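Local coordinates for protein N-acetylgalactosaminyltransferase 7 (Homo sapiens, PDB 6IWR) that belongs to the polypeptide GalNAc transferases, glycosyltransferases that join a GT-A-type family 2 domain to a ricin-type beta-trefoil lectin domain, at residues A295-W298 against S299-K303; N446-S449 against F450-M454. All coordinates share one frame; numbering follows the deposited sequence.

In the fold
Contacts 1 and 2 are both local and partly buried, yet one reverses the chain and the other begins a helix. Contact 1 is the bend of the two-stranded hairpin 292-296/302-306, its centre about 9 Å from that of the chain; contact 2, centred about 22 Å out, starts helix 450-457. In the first, polar work falls to one carboxylate and the backbone; in the second, on the outer side of the helix start, a serine hydroxyl caps while a lysine crosses an indole. Their buried sides meet directly: Trp296 of the hairpin packs on Phe450, Phe453 and Met454 of the helix, with Trp296 CZ2 4.1 Å from Phe450 CZ, and Trp298 CH2 lies 3.8 Å from Met454 SD.

Contact 1 (A295-W298 against S299-K303); sequences AWDW and SMLWK
Asp297 and Ser299 meet at the tip of a beta hairpin, where a type I turn from Asp297 to Met300 reverses the chain. Asp297 CG sits between its own backbone N and carbonyl carbon (chi1 72°), which folds the carboxylate back over the turn. There OD1 accepts three bonds, all well out of the carboxylate plane: Ser299 OG at 2.5 Å and Ser299 N at 2.9 Å, the latter closing an Asx turn, come from one side and Leu301 N at 3.2 Å from the other. A short acidic side chain suits this place because it can gather turn N-H groups that lack strand partners. Met300 N bonds back to Asp297 O at 2.8 Å and Asp297 N donates to Leu301 O; with the positive phi of Met300 this gives a G1-bulge hairpin.

A bend at chi2 lays the carbon chain of Lys303 beside the backbone of Trp296 and Asp297. Its CE lies 3.5 Å from Asp297 OD2, with NZ 4.3 Å from that oxygen, beyond a salt bridge, though its charge would probably favour the ionised carboxylate. Ala295 and Lys303 form the antiparallel hydrogen-bonded pair, held by Ala295 N to Lys303 O (2.8 Å) and Lys303 N to Ala295 O.

Around the hairpin, Met300 packs against helices 355-365 and 400-412, Trp302 touches Asn356 and Phe357 of the first, and Trp298 NE1 is hydrogen-bonded to Tyr465 O.

Contact 2 (N446-S449 against F450-M454); sequences NCKS and FKWFM
Ser449 OG stands between its own backbone N and carbonyl carbon (chi1 64°), and Lys448 CG lies anti to its carbonyl carbon (chi1 -58°); the first torsion turns the hydroxyl to Trp452 N, the second starts the lysine chain toward the Trp452 indole. The motif is an N-cap, with Ser449 just before helix 450-457. Trp452 N donates to Ser449 OG at 3.0 Å in a nearly straight bond (170°), giving a partner to an amide that has no carbonyl one turn earlier in the helix. Serine suits the position because its short side chain can bring an oxygen back over the first turn. Its carbonyl then opens the helical pattern, accepting from Phe453 N at 3.1 Å.

Lys448 crosses the indole obliquely rather than pointing at it, its chain bent at chi3 and chi4. The aliphatic part does most of the touching, a CH-pi contact over one face, and the ammonium continues past the centre as an off-centre cation-pi partner. A long flexible lysine fits here, covering the ring with carbon while keeping its charge at the margin.

Phe450 and Phe453 lead away from this outer side: Phe450 stacks on Trp413, and Phe453 meets Trp364. Just upstream, Cys447 ties the loop to Cys366 by a disulfide. Over the indole, Lys448 CD comes within 3.7 Å of Trp452 CD2, while Lys448 NZ is 4.0 Å from Trp452 CZ2.

Contact 1 (A295-W298 against S299-K303)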
# COMPACT_ATOMS: atom_id res chain seq x y z
N ALA A 295 -15.49 10.54 18.07
CA ALA A 295 -14.45 10.63 19.08
C ALA A 295 -13.12 10.90 18.37
O ALA A 295 -13.08 11.25 17.19
CB ALA A 295 -14.43 9.35 19.93
N TRP A 296 -12.02 10.71 19.11
CA TRP A 296 -10.68 10.98 18.61
C TRP A 296 -9.70 10.32 19.56
O TRP A 296 -10.03 10.04 20.71
CB TRP A 296 -10.41 12.48 18.52
CG TRP A 296 -10.59 13.13 19.84
CD1 TRP A 296 -9.64 13.26 20.82
CD2 TRP A 296 -11.79 13.72 20.36
NE1 TRP A 296 -10.18 13.89 21.91
CE2 TRP A 296 -11.49 14.19 21.67
CE3 TRP A 296 -13.08 13.90 19.85
CZ2 TRP A 296 -12.44 14.82 22.47
CZ3 TRP A 296 -14.02 14.53 20.65
CH2 TRP A 296 -13.69 14.99 21.95
N ASP A 297 -8.49 10.04 19.07
CA ASP A 297 -7.37 9.69 19.92
C ASP A 297 -6.56 10.97 20.18
O ASP A 297 -6.90 12.04 19.67
CB ASP A 297 -6.54 8.55 19.29
CG ASP A 297 -5.73 8.99 18.06
OD1 ASP A 297 -5.48 10.21 17.89
OD2 ASP A 297 -5.33 8.11 17.25
N TRP A 298 -5.48 10.87 20.95
CA TRP A 298 -4.80 12.07 21.41
C TRP A 298 -3.78 12.63 20.42
O TRP A 298 -3.13 13.64 20.71
CB TRP A 298 -4.18 11.78 22.78
CG TRP A 298 -5.30 11.36 23.65
CD1 TRP A 298 -5.62 10.08 24.04
CD2 TRP A 298 -6.35 12.20 24.13
NE1 TRP A 298 -6.79 10.09 24.78
CE2 TRP A 298 -7.25 11.38 24.84
CE3 TRP A 298 -6.62 13.57 24.03
CZ2 TRP A 298 -8.38 11.88 25.45
CZ3 TRP A 298 -7.74 14.08 24.65
CH2 TRP A 298 -8.61 13.23 25.34
N SER A 299 -3.66 12.02 19.24
CA SER A 299 -3.08 12.68 18.08
C SER A 299 -4.13 13.43 17.28
O SER A 299 -3.79 14.10 16.29
CB SER A 299 -2.37 11.66 17.19
OG SER A 299 -3.04 10.42 17.23
N MET A 300 -5.39 13.33 17.71
CA MET A 300 -6.52 14.00 17.10
C MET A 300 -6.92 13.36 15.77
O MET A 300 -7.42 14.03 14.87
CB MET A 300 -6.28 15.50 16.91
CG MET A 300 -7.58 16.25 16.73
SD MET A 300 -7.49 18.04 16.51
CE MET A 300 -7.85 18.65 18.14
N LEU A 301 -6.71 12.05 15.64
CA LEU A 301 -7.29 11.30 14.54
C LEU A 301 -8.74 10.93 14.87
O LEU A 301 -9.04 10.48 15.98
CB LEU A 301 -6.48 10.05 14.25
CG LEU A 301 -5.04 10.36 13.86
CD1 LEU A 301 -4.36 9.06 13.49
CD2 LEU A 301 -4.98 11.41 12.73
N TRP A 302 -9.61 11.13 13.90
CA TRP A 302 -11.01 10.78 14.02
C TRP A 302 -11.19 9.31 14.36
O TRP A 302 -10.55 8.44 13.77
CB TRP A 302 -11.70 11.12 12.70
CG TRP A 302 -13.02 10.52 12.55
CD1 TRP A 302 -13.34 9.41 11.82
CD2 TRP A 302 -14.23 10.98 13.15
NE1 TRP A 302 -14.68 9.16 11.93
CE2 TRP A 302 -15.25 10.11 12.75
CE3 TRP A 302 -14.55 12.05 13.99
CZ2 TRP A 302 -16.56 10.26 13.15
CZ3 TRP A 302 -15.86 12.20 14.39
CH2 TRP A 302 -16.85 11.31 13.97
N LYS A 303 -12.10 9.02 15.31
CA LYS A 303 -12.39 7.67 15.77
C LYS A 303 -13.88 7.57 16.09
O LYS A 303 -14.54 8.57 16.37
CB LYS A 303 -11.59 7.31 17.04
CG LYS A 303 -10.07 7.28 16.92
CD LYS A 303 -9.54 6.10 16.13
CE LYS A 303 -8.01 6.16 16.01
NZ LYS A 303 -7.46 5.12 15.07

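Contact 2 (N446-S449 against F450-M454)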
# COMPACT_ATOMS: atom_id res chain seq x y z
N ASN A 446 -17.51 33.07 27.79
CA ASN A 446 -17.53 32.35 29.05
C ASN A 446 -17.62 30.85 28.84
O ASN A 446 -18.27 30.14 29.61
CB ASN A 446 -18.66 32.85 29.94
CG ASN A 446 -18.16 33.60 31.13
OD1 ASN A 446 -18.34 34.84 31.24
ND2 ASN A 446 -17.52 32.86 32.05
N CYS A 447 -16.97 30.37 27.77
CA CYS A 447 -17.09 28.96 27.38
C CYS A 447 -16.49 28.07 28.47
O CYS A 447 -15.52 28.43 29.14
CB CYS A 447 -16.42 28.69 26.02
SG CYS A 447 -17.15 29.65 24.63
N LYS A 448 -17.09 26.90 28.62
CA LYS A 448 -16.68 25.93 29.62
C LYS A 448 -15.32 25.30 29.30
O LYS A 448 -14.81 25.38 28.17
CB LYS A 448 -17.74 24.85 29.75
CG LYS A 448 -19.09 25.39 30.11
CD LYS A 448 -19.98 24.31 30.68
CE LYS A 448 -21.36 24.36 30.02
NZ LYS A 448 -22.39 23.98 31.01
N SER A 449 -14.75 24.67 30.31
CA SER A 449 -13.41 24.13 30.25
C SER A 449 -13.38 22.81 29.48
O SER A 449 -14.36 22.06 29.43
CB SER A 449 -12.87 23.89 31.65
OG SER A 449 -13.66 22.89 32.28
N PHE A 450 -12.23 22.52 28.88
CA PHE A 450 -12.13 21.22 28.25
C PHE A 450 -12.21 20.11 29.28
O PHE A 450 -12.56 18.97 28.94
CB PHE A 450 -10.84 21.13 27.42
CG PHE A 450 -10.85 19.98 26.44
CD1 PHE A 450 -11.62 20.03 25.30
CD2 PHE A 450 -10.10 18.85 26.69
CE1 PHE A 450 -11.65 18.97 24.41
CE2 PHE A 450 -10.12 17.79 25.81
CZ PHE A 450 -10.88 17.86 24.66
N LYS A 451 -11.92 20.41 30.54
CA LYS A 451 -12.00 19.41 31.59
C LYS A 451 -13.46 19.02 31.86
O LYS A 451 -13.80 17.83 31.98
CB LYS A 451 -11.29 19.96 32.83
CG LYS A 451 -10.91 18.96 33.91
CD LYS A 451 -10.13 17.77 33.37
CE LYS A 451 -10.03 16.65 34.41
NZ LYS A 451 -9.44 15.41 33.86
N TRP A 452 -14.36 20.02 31.94
CA TRP A 452 -15.79 19.71 31.99
C TRP A 452 -16.19 18.86 30.80
O TRP A 452 -16.81 17.80 30.96
CB TRP A 452 -16.62 21.00 32.03
CG TRP A 452 -18.08 20.80 31.77
CD1 TRP A 452 -19.08 20.56 32.70
CD2 TRP A 452 -18.73 20.81 30.49
NE1 TRP A 452 -20.29 20.42 32.06
CE2 TRP A 452 -20.10 20.56 30.71
CE3 TRP A 452 -18.27 20.97 29.18
CZ2 TRP A 452 -21.02 20.48 29.66
CZ3 TRP A 452 -19.18 20.90 28.14
CH2 TRP A 452 -20.54 20.66 28.39
N PHE A 453 -15.83 19.30 29.61
CA PHE A 453 -16.22 18.58 28.40
C PHE A 453 -15.81 17.11 28.48
O PHE A 453 -16.62 16.22 28.18
CB PHE A 453 -15.59 19.27 27.20
CG PHE A 453 -15.82 18.57 25.90
CD1 PHE A 453 -17.08 18.52 25.33
CD2 PHE A 453 -14.74 17.98 25.23
CE1 PHE A 453 -17.27 17.91 24.10
CE2 PHE A 453 -14.93 17.35 24.00
CZ PHE A 453 -16.19 17.31 23.44
N MET A 454 -14.57 16.83 28.90
CA MET A 454 -14.09 15.45 28.91
C MET A 454 -14.79 14.61 29.97
O MET A 454 -14.87 13.38 29.85
CB MET A 454 -12.59 15.42 29.14
CG MET A 454 -11.71 15.57 27.89
SD MET A 454 -12.04 14.29 26.66
CE MET A 454 -12.89 15.39 25.54